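Local coordinates for xylose isomerase domain protein TIM barrel (Planctomyces limnophilus, PDB 3TVA) that probably acts as a metal-dependent sugar isomerase or related enzyme, holding a magnesium ion within a TIM barrel, at residues H46-E51 and S108-W113; T68-G73 and V114-I119; S163-L168 and L200-R205; I123-E128 and T159-A164; C212-W217 and V238-Y243. One frame throughout, in Å; residues are numbered along the deposited sequence.

How the contacts relate
Along the chain, contacts 1 and 2 come first and interleave, their segments alternating, and 108-113 runs directly into 114-119; contacts 4, 3 and 5 follow. Contact 1 joins helices 50-62 and 97-114, and contact 2 pairs strands 66-71 and 118-121 on the sheet side of them, with centres about 10 Å apart. Contacts 3 and 4 share Ser163 and Ala164 and have centres about 11 Å apart: a loop pair that passes into a helix pair. Contact 5 joins strand 207-216, of the same sheet as contact 2, to the start of helix 240-249; the two centres are about 24 Å apart. Together they sample the barrel wall, helical jacket and loops near the magnesium site.

Contact 1. Residues H46-E51 and S108-W113; sequences HTRTRE and SDFASW
The indole of Trp113 is covered on one face by Arg50, whose CB stands over its centre and whose CG makes a CH-pi contact 3.7 Å from the centroid of the Trp113 five-membered ring, only 4° off the normal. Asp109 O lies over the opposite face, offset toward the rim. In the plane of the indole, at its edge, is Arg48 O, 3.7 Å from Trp113 CZ3. The same oxygen meets the edge of the Phe110 ring, 3.5 Å from Phe110 CD2, with Thr49 O also near that plane. One backbone carbonyl is thus set between the rims of two aromatic groups. The contact belongs to the outer helical layer of the TIM barrel, where the start of helix 50-62, with Thr49 at its N-cap position, meets the closing turns of helix 97-114. Arg50 has CG anti to N (chi1 -172°) and stays extended as far as NE, which carries it across the indole; its guanidinium turns an edge to Trp113 CD1, the two planes 55° apart. On the inner side Arg48 CG touches Phe110 CD2 at 4.0 Å, while the Arg48 guanidinium is taken up by Pro43 O and a salt bridge to Glu103. An alanine at Phe110 removes the ring, and a gap would probably open beside Arg48 CG, between the loop and helix 97-114. The Phe110 ring also touches Ala53 and Ile70.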
# COMPACT_ATOMS: atom_id res chain seq x y z
N HIS A 46 4.05 -20.71 4.31
CA HIS A 46 4.22 -22.04 3.72
C HIS A 46 4.12 -22.03 2.19
O HIS A 46 4.56 -22.97 1.53
CB HIS A 46 3.24 -23.05 4.33
CG HIS A 46 1.85 -22.52 4.49
ND1 HIS A 46 1.51 -21.56 5.42
CD2 HIS A 46 0.70 -22.83 3.84
CE1 HIS A 46 0.22 -21.30 5.33
NE2 HIS A 46 -0.30 -22.06 4.38
N THR A 47 3.52 -20.98 1.65
CA THR A 47 3.41 -20.78 0.20
C THR A 47 4.45 -19.84 -0.41
O THR A 47 4.27 -19.30 -1.50
CB THR A 47 1.96 -20.55 -0.28
OG1 THR A 47 1.34 -19.55 0.53
CG2 THR A 47 1.15 -21.87 -0.15
N ARG A 48 5.44 -19.50 0.40
CA ARG A 48 6.44 -18.49 0.08
C ARG A 48 7.78 -18.95 -0.53
O ARG A 48 8.72 -18.15 -0.60
CB ARG A 48 6.71 -17.65 1.32
CG ARG A 48 6.69 -16.17 1.11
CD ARG A 48 6.94 -15.50 2.47
NE ARG A 48 5.70 -14.97 3.02
CZ ARG A 48 5.52 -14.70 4.31
NH1 ARG A 48 6.48 -14.94 5.19
NH2 ARG A 48 4.35 -14.20 4.71
N THR A 49 7.93 -20.22 -0.87
CA THR A 49 9.23 -20.69 -1.33
C THR A 49 9.57 -20.24 -2.75
O THR A 49 8.74 -19.69 -3.45
CB THR A 49 9.30 -22.24 -1.32
OG1 THR A 49 8.43 -22.76 -2.33
CG2 THR A 49 8.88 -22.78 0.04
N ARG A 50 10.79 -20.56 -3.19
CA ARG A 50 11.22 -20.23 -4.53
C ARG A 50 10.35 -20.94 -5.58
O ARG A 50 10.04 -20.37 -6.62
CB ARG A 50 12.68 -20.62 -4.72
CG ARG A 50 13.26 -20.13 -6.02
CD ARG A 50 14.69 -20.64 -6.22
NE ARG A 50 15.33 -20.01 -7.37
CZ ARG A 50 16.20 -20.62 -8.17
NH1 ARG A 50 16.54 -21.89 -7.95
NH2 ARG A 50 16.73 -19.96 -9.19
N GLU A 51 9.97 -22.17 -5.29
CA GLU A 51 9.16 -22.96 -6.22
C GLU A 51 7.77 -22.34 -6.37
O GLU A 51 7.22 -22.32 -7.48
CB GLU A 51 9.08 -24.42 -5.77
CG GLU A 51 10.43 -25.16 -5.78
CD GLU A 51 11.42 -24.68 -4.70
OE1 GLU A 51 12.64 -24.61 -5.00
OE2 GLU A 51 11.00 -24.39 -3.55
N SER A 108 10.81 -10.10 0.77
CA SER A 108 11.80 -9.55 -0.17
C SER A 108 12.44 -10.63 -1.04
O SER A 108 12.56 -10.46 -2.25
CB SER A 108 12.87 -8.76 0.60
OG SER A 108 13.90 -8.30 -0.27
N ASP A 109 12.84 -11.75 -0.43
CA ASP A 109 13.35 -12.91 -1.18
C ASP A 109 12.31 -13.41 -2.21
O ASP A 109 12.63 -13.65 -3.37
CB ASP A 109 13.74 -14.06 -0.24
CG ASP A 109 14.89 -13.70 0.70
OD1 ASP A 109 15.60 -12.70 0.43
OD2 ASP A 109 15.08 -14.41 1.71
N PHE A 110 11.07 -13.57 -1.77
CA PHE A 110 9.99 -14.01 -2.66
C PHE A 110 9.77 -13.04 -3.82
O PHE A 110 9.64 -13.47 -4.99
CB PHE A 110 8.70 -14.16 -1.84
CG PHE A 110 7.50 -14.59 -2.65
CD1 PHE A 110 6.61 -13.64 -3.16
CD2 PHE A 110 7.23 -15.93 -2.88
CE1 PHE A 110 5.49 -14.02 -3.90
CE2 PHE A 110 6.11 -16.33 -3.62
CZ PHE A 110 5.25 -15.37 -4.13
N ALA A 111 9.73 -11.74 -3.52
CA ALA A 111 9.57 -10.72 -4.57
C ALA A 111 10.72 -10.77 -5.59
O ALA A 111 10.51 -10.58 -6.79
CB ALA A 111 9.48 -9.33 -3.94
N SER A 112 11.93 -11.03 -5.11
CA SER A 112 13.08 -11.18 -6.01
C SER A 112 12.94 -12.38 -6.96
O SER A 112 13.22 -12.28 -8.15
CB SER A 112 14.37 -11.29 -5.18
OG SER A 112 15.48 -11.44 -6.03
N TRP A 113 12.50 -13.52 -6.45
CA TRP A 113 12.25 -14.69 -7.28
C TRP A 113 11.11 -14.45 -8.29
O TRP A 113 11.15 -14.93 -9.42
CB TRP A 113 11.91 -15.89 -6.39
CG TRP A 113 13.03 -16.34 -5.51
CD1 TRP A 113 14.37 -16.39 -5.82
CD2 TRP A 113 12.93 -16.82 -4.15
NE1 TRP A 113 15.09 -16.87 -4.75
CE2 TRP A 113 14.23 -17.14 -3.71
CE3 TRP A 113 11.85 -17.02 -3.27
CZ2 TRP A 113 14.50 -17.64 -2.43
CZ3 TRP A 113 12.11 -17.52 -1.99
CH2 TRP A 113 13.43 -17.83 -1.59

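Contact 2. Residues T68-G73 and V114-I119; sequences TVIFGG and VGCPAI
Ile70 and Ile119 form a parallel beta bridge between two neighbouring strands of the TIM barrel, 66-71 and 118-121, with helix 97-114 in the crossover that joins them. The conventional hydrogen bond of the pair runs from Ile70 N to Ala118 O at 3.0 Å and is fairly straight, 163° at the hydrogen; Ile70 bonds onward to Gly120, continuing the ladder. Weaker CA-H...O contacts lie beside it: Ala118 O also receives Val69 CA at 3.4 Å, and Ile70 O receives Ile119 CA at 3.1 Å. Apolar contacts divide between the two faces of the sheet. Ile70 and Ile119 point outward to helix 97-114, where both touch Ala111, and Ile70 CD1 meets Cys116 CB at 3.9 Å and, more loosely, Val114 CG1. Val69 points into the barrel, about 6 Å from the side chain of the magnesium ligand His211, and its CG2 lies 4.2 Å from Ala118 CB. The turn from helix to strand is a Schellman motif with Gly115 at C-prime, its phi of 94° suited to glycine. Just beyond it Cys116 has its sulfur anti to N (chi1 177°), which brings SG to 3.5 Å from Thr68 O.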
# COMPACT_ATOMS: atom_id res chain seq x y z
N THR A 68 3.66 -5.16 -9.70
CA THR A 68 4.38 -3.94 -9.35
C THR A 68 4.92 -3.82 -7.91
O THR A 68 5.98 -3.26 -7.69
CB THR A 68 3.58 -2.70 -9.77
OG1 THR A 68 2.35 -2.67 -9.05
CG2 THR A 68 3.29 -2.75 -11.28
N VAL A 69 4.17 -4.32 -6.94
CA VAL A 69 4.58 -4.28 -5.54
C VAL A 69 4.06 -5.53 -4.85
O VAL A 69 2.94 -5.99 -5.12
CB VAL A 69 4.00 -3.04 -4.77
CG1 VAL A 69 4.55 -3.00 -3.35
CG2 VAL A 69 4.28 -1.69 -5.48
N ILE A 70 4.86 -6.10 -3.95
CA ILE A 70 4.37 -7.17 -3.09
C ILE A 70 4.30 -6.68 -1.63
O ILE A 70 5.29 -6.23 -1.08
CB ILE A 70 5.24 -8.45 -3.22
CG1 ILE A 70 5.05 -9.03 -4.63
CG2 ILE A 70 4.86 -9.45 -2.13
CD1 ILE A 70 5.98 -10.16 -5.01
N PHE A 71 3.12 -6.77 -1.03
CA PHE A 71 2.88 -6.16 0.28
C PHE A 71 3.05 -7.15 1.42
O PHE A 71 2.58 -8.28 1.34
CB PHE A 71 1.47 -5.54 0.33
CG PHE A 71 1.47 -4.04 0.27
CD1 PHE A 71 1.51 -3.37 -0.94
CD2 PHE A 71 1.46 -3.29 1.44
CE1 PHE A 71 1.52 -1.99 -0.99
CE2 PHE A 71 1.48 -1.91 1.40
CZ PHE A 71 1.51 -1.26 0.18
N GLY A 72 3.71 -6.72 2.49
CA GLY A 72 3.76 -7.51 3.70
C GLY A 72 2.48 -7.41 4.51
O GLY A 72 1.76 -6.42 4.45
N GLY A 73 2.21 -8.45 5.28
CA GLY A 73 1.13 -8.48 6.25
C GLY A 73 1.49 -9.65 7.15
O GLY A 73 2.18 -10.57 6.70
N VAL A 114 10.12 -13.67 -7.88
CA VAL A 114 9.00 -13.30 -8.74
C VAL A 114 9.43 -12.30 -9.82
O VAL A 114 8.87 -12.28 -10.91
CB VAL A 114 7.81 -12.75 -7.90
CG1 VAL A 114 6.79 -12.03 -8.76
CG2 VAL A 114 7.14 -13.89 -7.13
N GLY A 115 10.44 -11.48 -9.51
CA GLY A 115 10.89 -10.46 -10.44
C GLY A 115 10.24 -9.10 -10.18
O GLY A 115 10.23 -8.23 -11.05
N CYS A 116 9.68 -8.93 -8.99
CA CYS A 116 9.02 -7.67 -8.62
C CYS A 116 10.00 -6.73 -7.90
O CYS A 116 10.60 -7.10 -6.90
CB CYS A 116 7.83 -7.97 -7.71
SG CYS A 116 6.99 -6.51 -7.12
N PRO A 117 10.15 -5.50 -8.43
CA PRO A 117 11.11 -4.45 -8.01
C PRO A 117 10.81 -3.82 -6.64
O PRO A 117 11.61 -3.01 -6.15
CB PRO A 117 11.04 -3.42 -9.15
CG PRO A 117 9.64 -3.53 -9.64
CD PRO A 117 9.28 -5.02 -9.52
N ALA A 118 9.63 -4.08 -6.08
CA ALA A 118 9.26 -3.36 -4.87
C ALA A 118 8.45 -4.19 -3.88
O ALA A 118 7.64 -5.04 -4.27
CB ALA A 118 8.50 -2.07 -5.24
N ILE A 119 8.67 -3.92 -2.60
CA ILE A 119 7.83 -4.48 -1.55
C ILE A 119 7.20 -3.35 -0.75
O ILE A 119 7.72 -2.23 -0.74
CB ILE A 119 8.61 -5.42 -0.60
CG1 ILE A 119 9.77 -4.69 0.06
CG2 ILE A 119 9.09 -6.68 -1.35
CD1 ILE A 119 10.67 -5.62 0.88

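Contact 3. Residues S163-L168 and L200-R205; sequences SADHLL and LRKVAR
This is a surface contact between two adjacent helices of the TIM-barrel jacket: the first turn of helix 164-174, which follows strand 154-158, lies against residues 200-205, which begin on helix 196-203. Its apolar centre is Val203 CG1, which is met by three side chains of the other helix. Leu168 CG lies 4.0 Å from Val203 CG1, Ala164 CB 4.1 Å from the same methyl, and Leu167 CD2 somewhat farther. Val203 has that methyl anti to its carbonyl carbon (chi1 -55°), which aims it into the groove between Ala164 and Leu168. Behind it Val203 and Leu167 both reach Ile181 of strand 179-183, which ties the helix pair to the barrel wall. Leu168 spreads its two methyls toward the second helix: CD1 is 3.9 Å from Lys202 O, and CD2 approaches Arg205 NH2 obliquely. A serine in place of Leu168 would probably leave the Val203 methyl without its neighbour on that side and open a gap beside Arg205 NH2. Toward solvent the contact becomes polar. Lys202 is extended beyond CG, and its CD passes 3.9 Å from Ala164 CB on the way to Asp165. At the helix start Ser163 is the N-cap, its OG accepting from His166 N, and His166 NE2 bonds Val126 O, in the loop after strand 118-121. Lys202 NZ forms a long salt bridge to Asp165 OD1 at 3.5 Å, weak as a hydrogen bond, and a water accepts from Lys202 NZ and, at 3.2 Å, from Asp165 N, a second link between the two residues.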
# COMPACT_ATOMS: atom_id res chain seq x y z
N SER A 163 1.10 12.13 10.61
CA SER A 163 0.97 13.34 9.81
C SER A 163 2.05 13.31 8.73
O SER A 163 3.06 12.61 8.86
CB SER A 163 1.17 14.54 10.71
OG SER A 163 2.54 14.63 11.06
N ALA A 164 1.84 14.03 7.63
CA ALA A 164 2.84 14.09 6.56
C ALA A 164 4.19 14.60 7.09
O ALA A 164 5.23 14.12 6.68
CB ALA A 164 2.34 14.97 5.39
N ASP A 165 4.16 15.57 8.01
CA ASP A 165 5.39 16.10 8.58
C ASP A 165 6.22 15.03 9.33
O ASP A 165 7.44 14.96 9.17
CB ASP A 165 5.09 17.29 9.51
CG ASP A 165 4.67 18.56 8.75
OD1 ASP A 165 4.98 18.69 7.54
OD2 ASP A 165 4.05 19.44 9.37
N HIS A 166 5.54 14.21 10.14
CA HIS A 166 6.18 13.16 10.94
C HIS A 166 6.77 12.10 10.01
O HIS A 166 7.89 11.63 10.21
CB HIS A 166 5.13 12.54 11.88
CG HIS A 166 5.69 11.67 12.97
ND1 HIS A 166 7.01 11.72 13.38
CD2 HIS A 166 5.09 10.75 13.76
CE1 HIS A 166 7.19 10.85 14.36
NE2 HIS A 166 6.05 10.25 14.61
N LEU A 167 6.01 11.74 8.98
CA LEU A 167 6.46 10.77 7.99
C LEU A 167 7.71 11.26 7.24
O LEU A 167 8.65 10.50 7.01
CB LEU A 167 5.34 10.48 6.99
CG LEU A 167 5.70 9.55 5.82
CD1 LEU A 167 6.13 8.17 6.32
CD2 LEU A 167 4.53 9.43 4.86
N LEU A 168 7.70 12.52 6.84
CA LEU A 168 8.87 13.11 6.19
C LEU A 168 10.09 13.06 7.11
O LEU A 168 11.21 12.76 6.68
CB LEU A 168 8.59 14.57 5.82
CG LEU A 168 7.74 14.86 4.58
CD1 LEU A 168 7.32 16.34 4.58
CD2 LEU A 168 8.51 14.52 3.31
N LEU A 200 -0.20 14.61 0.16
CA LEU A 200 0.41 14.18 -1.10
C LEU A 200 1.39 15.22 -1.65
O LEU A 200 2.49 14.86 -2.07
CB LEU A 200 -0.67 13.91 -2.14
CG LEU A 200 -0.15 13.57 -3.54
CD1 LEU A 200 0.70 12.29 -3.52
CD2 LEU A 200 -1.32 13.44 -4.52
N ARG A 201 0.99 16.50 -1.66
CA ARG A 201 1.89 17.55 -2.12
C ARG A 201 3.16 17.59 -1.27
O ARG A 201 4.25 17.78 -1.79
CB ARG A 201 1.22 18.92 -2.05
CG ARG A 201 0.09 19.15 -3.05
CD ARG A 201 -0.31 20.62 -3.05
NE ARG A 201 -1.12 20.91 -4.22
CZ ARG A 201 -0.62 21.22 -5.41
NH1 ARG A 201 0.69 21.31 -5.57
NH2 ARG A 201 -1.42 21.44 -6.43
N LYS A 202 3.01 17.44 0.05
CA LYS A 202 4.15 17.53 0.94
C LYS A 202 5.14 16.39 0.72
O LYS A 202 6.35 16.59 0.84
CB LYS A 202 3.69 17.52 2.40
CG LYS A 202 3.23 18.87 2.92
CD LYS A 202 2.77 18.74 4.37
CE LYS A 202 2.56 20.10 5.02
NZ LYS A 202 1.97 19.97 6.38
N VAL A 203 4.63 15.19 0.46
CA VAL A 203 5.49 14.00 0.36
C VAL A 203 5.89 13.61 -1.06
O VAL A 203 6.47 12.54 -1.27
CB VAL A 203 4.94 12.79 1.15
CG1 VAL A 203 4.71 13.18 2.61
CG2 VAL A 203 3.66 12.22 0.50
N ALA A 204 5.54 14.47 -2.02
CA ALA A 204 5.58 14.14 -3.45
C ALA A 204 6.88 13.46 -3.90
O ALA A 204 6.83 12.48 -4.65
CB ALA A 204 5.35 15.42 -4.28
N ARG A 205 8.03 13.95 -3.44
CA ARG A 205 9.31 13.44 -3.95
C ARG A 205 9.59 11.99 -3.55
O ARG A 205 10.46 11.35 -4.13
CB ARG A 205 10.48 14.35 -3.53
CG ARG A 205 10.78 14.37 -2.02
CD ARG A 205 11.76 15.51 -1.71
NE ARG A 205 12.04 15.68 -0.28
CZ ARG A 205 11.28 16.40 0.54
NH1 ARG A 205 10.18 17.00 0.06
NH2 ARG A 205 11.60 16.53 1.82
O HOH W 1 1.68 17.50 8.33

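Contact 4. Residues I123-E128 and T159-A164; sequences IGFVPE and TGQESA
Val126 N donates to Glu162 OE1 at 3.1 Å, an almost straight bond (168° at the hydrogen) that meets the oxygen from above the carboxylate plane, 45° out of it. The same OE1 comes within 3.3 Å of Gly124 O; no hydrogen bond joins these two acceptors, and a water lies 2.8 Å from Gly124 O and 2.6 Å from Glu162 OE2, within reach of both, though it has more acceptors around it than protons to give. The aliphatic part of Glu162 packs on Val126, its CG 3.8 Å from Val126 CB. Alongside, Gln161 covers a face of the Phe125 ring in a CH-pi contact, with CB 3.7 Å from the ring centroid and displaced toward the rim. CG of Gln161 is anti to its N and the chain then bends at chi2, which lays the amide nearly along the ring, 19° from its plane, with CG 3.4 Å from Phe125 CE1. A second conformer is modelled for Phe125, so this contact describes one of two modelled positions of the ring. The two segments are loops following strands 118-121 and 154-158, at the end of the TIM barrel where Glu158 binds magnesium; the Glu162 side chain is about 8 Å from that of Glu158. The backbone around these groups is glycine-dependent. Gly124 has a positive phi, a conformation that calls for glycine, and at Gly160 a CB would clash with Glu162 OE2. Farther out, Phe125 also touches Thr85 and Ala86 of helix 82-88.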
# COMPACT_ATOMS: atom_id res chain seq x y z
N ILE A 123 4.19 0.20 8.29
CA ILE A 123 5.22 -0.01 9.31
C ILE A 123 4.67 0.07 10.75
O ILE A 123 5.30 -0.42 11.69
CB ILE A 123 6.44 0.91 9.09
CG1 ILE A 123 7.71 0.28 9.68
CG2 ILE A 123 6.18 2.31 9.61
CD1 ILE A 123 9.01 1.04 9.36
N GLY A 124 3.48 0.64 10.90
CA GLY A 124 2.87 0.80 12.22
C GLY A 124 2.92 2.23 12.70
O GLY A 124 3.30 3.13 11.93
N PHE A 125 2.59 2.48 13.96
CA PHE A 125 2.45 3.87 14.39
C PHE A 125 3.81 4.36 14.85
O PHE A 125 4.27 4.04 15.94
CB PHE A 125 1.45 3.96 15.56
CG PHE A 125 -0.00 4.02 15.12
CD1 PHE A 125 -0.87 4.98 15.65
CD2 PHE A 125 -0.50 3.12 14.18
CE1 PHE A 125 -2.20 5.03 15.26
CE2 PHE A 125 -1.82 3.18 13.77
CZ PHE A 125 -2.67 4.13 14.31
N VAL A 126 4.41 5.21 14.02
CA VAL A 126 5.78 5.68 14.21
C VAL A 126 5.84 6.57 15.45
O VAL A 126 5.09 7.54 15.54
CB VAL A 126 6.30 6.46 12.97
CG1 VAL A 126 7.67 7.10 13.26
CG2 VAL A 126 6.36 5.55 11.75
N PRO A 127 6.69 6.21 16.41
CA PRO A 127 6.86 6.95 17.68
C PRO A 127 7.39 8.37 17.44
O PRO A 127 7.97 8.62 16.39
CB PRO A 127 7.95 6.15 18.40
CG PRO A 127 7.99 4.83 17.74
CD PRO A 127 7.58 5.05 16.32
N GLU A 128 7.18 9.26 18.40
CA GLU A 128 7.79 10.58 18.39
C GLU A 128 9.30 10.41 18.29
O GLU A 128 9.85 9.48 18.87
CB GLU A 128 7.47 11.33 19.68
CG GLU A 128 6.09 11.97 19.74
CD GLU A 128 5.87 12.74 21.05
OE1 GLU A 128 6.86 13.27 21.62
OE2 GLU A 128 4.71 12.80 21.53
N THR A 159 0.79 4.62 3.52
CA THR A 159 0.31 5.75 4.31
C THR A 159 -0.38 5.31 5.58
O THR A 159 -1.36 4.55 5.54
CB THR A 159 -0.78 6.55 3.56
OG1 THR A 159 -0.31 6.93 2.27
CG2 THR A 159 -1.12 7.79 4.34
N GLY A 160 0.12 5.83 6.70
CA GLY A 160 -0.29 5.44 8.05
C GLY A 160 -1.09 6.50 8.79
O GLY A 160 -1.79 7.33 8.19
N GLN A 161 -0.99 6.45 10.11
CA GLN A 161 -1.61 7.44 10.97
C GLN A 161 -0.75 8.70 11.14
O GLN A 161 -1.23 9.72 11.64
CB GLN A 161 -1.93 6.83 12.33
CG GLN A 161 -2.89 7.64 13.20
CD GLN A 161 -2.17 8.46 14.27
OE1 GLN A 161 -0.93 8.51 14.32
NE2 GLN A 161 -2.94 9.11 15.13
N GLU A 162 0.51 8.63 10.72
CA GLU A 162 1.40 9.77 10.89
C GLU A 162 0.91 10.95 10.07
O GLU A 162 0.42 10.78 8.95
CB GLU A 162 2.84 9.45 10.43
CG GLU A 162 3.50 8.35 11.19
CD GLU A 162 2.87 7.01 10.88
OE1 GLU A 162 2.50 6.30 11.84
OE2 GLU A 162 2.72 6.71 9.67
N SER A 163 1.10 12.13 10.61
CA SER A 163 0.97 13.34 9.81
C SER A 163 2.05 13.31 8.73
O SER A 163 3.06 12.61 8.86
CB SER A 163 1.17 14.54 10.71
OG SER A 163 2.54 14.63 11.06
N ALA A 164 1.84 14.03 7.63
CA ALA A 164 2.84 14.09 6.56
C ALA A 164 4.19 14.60 7.09
O ALA A 164 5.23 14.12 6.68
CB ALA A 164 2.34 14.97 5.39
O HOH W 2 3.03 4.13 9.30

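Contact 5. Residues C212-W217 and V238-Y243; sequences CKDALW and VGMEAY
The strand 207-216, which supplies the magnesium ligand His211, is held near its C-terminal end to the start of helix 240-249, chiefly through Asp214 and Val238. Val238 N donates to Asp214 OD1 at 3.0 Å on the syn side of the carboxylate, close to its plane and reasonably straight (161° at the hydrogen). The same oxygen accepts from Ala215 N, at 2.9 Å on the anti side, and two backbone N-H groups thereby grip OD1 from different directions. Such a grip would probably favour the charged form of the carboxylate. Asp214 OD2 accepts a hydrogen bond from a water at 2.6 Å, and that water accepts from Gly239 N; OD2 also accepts from Gly234 N. Asp214 has CG anti to N (chi1 -151°), which turns the carboxylate toward this loop. In the TIM-barrel fold such a segment belongs to the beta-alpha passage beyond a strand's C-terminal end, and here Gly239, with a phi of 75°, is the N-cap of the helix. Val238 packs close beside the carboxylate it binds, CG2 lying 3.3 Å from Asp214 OD1. Selenomethionine Met240, in one of its two modelled conformers, bends at chi2 and chi3 to bring CE within 3.9 Å of Lys213 O. Deeper in the wall, Cys212 SG approaches Tyr243 CE2 at 4.2 Å, oblique to the ring, and Tyr243 OH bonds His211 O. Lys213 directs its side chain to the other side, where NZ bonds the magnesium ligand Asp184.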
# COMPACT_ATOMS: atom_id res chain seq x y z
N CYS A 212 -5.67 3.67 -5.17
CA CYS A 212 -6.88 4.44 -5.37
C CYS A 212 -7.95 3.80 -4.52
O CYS A 212 -8.43 2.70 -4.82
CB CYS A 212 -7.30 4.43 -6.84
SG CYS A 212 -6.13 5.36 -7.86
N LYS A 213 -8.32 4.51 -3.46
CA LYS A 213 -9.31 4.03 -2.50
C LYS A 213 -10.00 5.27 -1.96
O LYS A 213 -9.42 6.36 -1.98
CB LYS A 213 -8.62 3.25 -1.38
CG LYS A 213 -9.60 2.47 -0.51
CD LYS A 213 -9.17 2.38 0.94
CE LYS A 213 -8.01 1.48 1.13
NZ LYS A 213 -7.24 1.81 2.38
N ASP A 214 -11.24 5.13 -1.48
CA ASP A 214 -11.99 6.30 -1.03
C ASP A 214 -12.59 6.06 0.36
O ASP A 214 -12.80 4.91 0.76
CB ASP A 214 -13.10 6.64 -2.03
CG ASP A 214 -13.46 8.13 -2.07
OD1 ASP A 214 -13.08 8.89 -1.15
OD2 ASP A 214 -14.14 8.54 -3.04
N ALA A 215 -12.87 7.13 1.09
CA ALA A 215 -13.44 7.00 2.43
C ALA A 215 -14.18 8.26 2.85
O ALA A 215 -13.96 9.34 2.30
CB ALA A 215 -12.34 6.68 3.45
N LEU A 216 -15.06 8.11 3.84
CA LEU A 216 -15.77 9.24 4.44
C LEU A 216 -15.13 9.56 5.79
O LEU A 216 -14.77 8.64 6.53
CB LEU A 216 -17.24 8.88 4.66
CG LEU A 216 -18.08 8.59 3.41
CD1 LEU A 216 -19.47 8.03 3.78
CD2 LEU A 216 -18.22 9.86 2.54
N TRP A 217 -14.97 10.84 6.10
CA TRP A 217 -14.48 11.24 7.42
C TRP A 217 -15.40 10.74 8.53
O TRP A 217 -16.61 10.65 8.35
CB TRP A 217 -14.40 12.76 7.53
CG TRP A 217 -13.37 13.38 6.66
CD1 TRP A 217 -13.57 13.95 5.43
CD2 TRP A 217 -11.97 13.50 6.94
NE1 TRP A 217 -12.38 14.41 4.93
CE2 TRP A 217 -11.38 14.14 5.83
CE3 TRP A 217 -11.16 13.12 8.00
CZ2 TRP A 217 -10.02 14.42 5.77
CZ3 TRP A 217 -9.81 13.38 7.94
CH2 TRP A 217 -9.25 14.03 6.83
N VAL A 238 -12.34 11.75 -0.60
CA VAL A 238 -11.03 11.98 -1.17
C VAL A 238 -11.04 13.04 -2.29
O VAL A 238 -10.17 13.90 -2.29
CB VAL A 238 -10.31 10.69 -1.67
CG1 VAL A 238 -9.04 11.05 -2.45
CG2 VAL A 238 -9.97 9.79 -0.50
N GLY A 239 -12.07 13.10 -3.13
CA GLY A 239 -11.90 13.89 -4.36
C GLY A 239 -11.02 13.26 -5.44
O GLY A 239 -9.87 13.67 -5.63
N MSE A 240 -11.52 12.18 -6.05
CA MSE A 240 -10.75 11.43 -7.04
C MSE A 240 -10.14 12.31 -8.15
O MSE A 240 -8.98 12.13 -8.52
CB MSE A 240 -11.59 10.31 -7.65
CG MSE A 240 -10.79 9.05 -8.04
SE MSE A 240 -9.54 8.33 -6.68
CE MSE A 240 -10.63 8.50 -5.06
N GLU A 241 -10.91 13.26 -8.66
CA GLU A 241 -10.37 14.17 -9.67
C GLU A 241 -9.28 15.07 -9.07
O GLU A 241 -8.24 15.29 -9.70
CB GLU A 241 -11.48 14.99 -10.35
CG GLU A 241 -10.92 15.90 -11.42
CD GLU A 241 -11.90 16.18 -12.54
OE1 GLU A 241 -11.44 16.66 -13.60
OE2 GLU A 241 -13.12 15.92 -12.37
N ALA A 242 -9.50 15.56 -7.85
CA ALA A 242 -8.48 16.34 -7.15
C ALA A 242 -7.18 15.54 -6.92
O ALA A 242 -6.08 16.06 -7.08
CB ALA A 242 -9.03 16.87 -5.83
N TYR A 243 -7.34 14.27 -6.54
CA TYR A 243 -6.22 13.38 -6.28
C TYR A 243 -5.41 13.10 -7.56
O TYR A 243 -4.19 13.26 -7.57
CB TYR A 243 -6.78 12.07 -5.71
CG TYR A 243 -5.80 10.95 -5.38
CD1 TYR A 243 -4.61 11.21 -4.72
CD2 TYR A 243 -6.10 9.63 -5.70
CE1 TYR A 243 -3.72 10.17 -4.40
CE2 TYR A 243 -5.23 8.59 -5.38
CZ TYR A 243 -4.04 8.87 -4.73
OH TYR A 243 -3.18 7.83 -4.40
O HOH W 3 -13.95 11.06 -3.61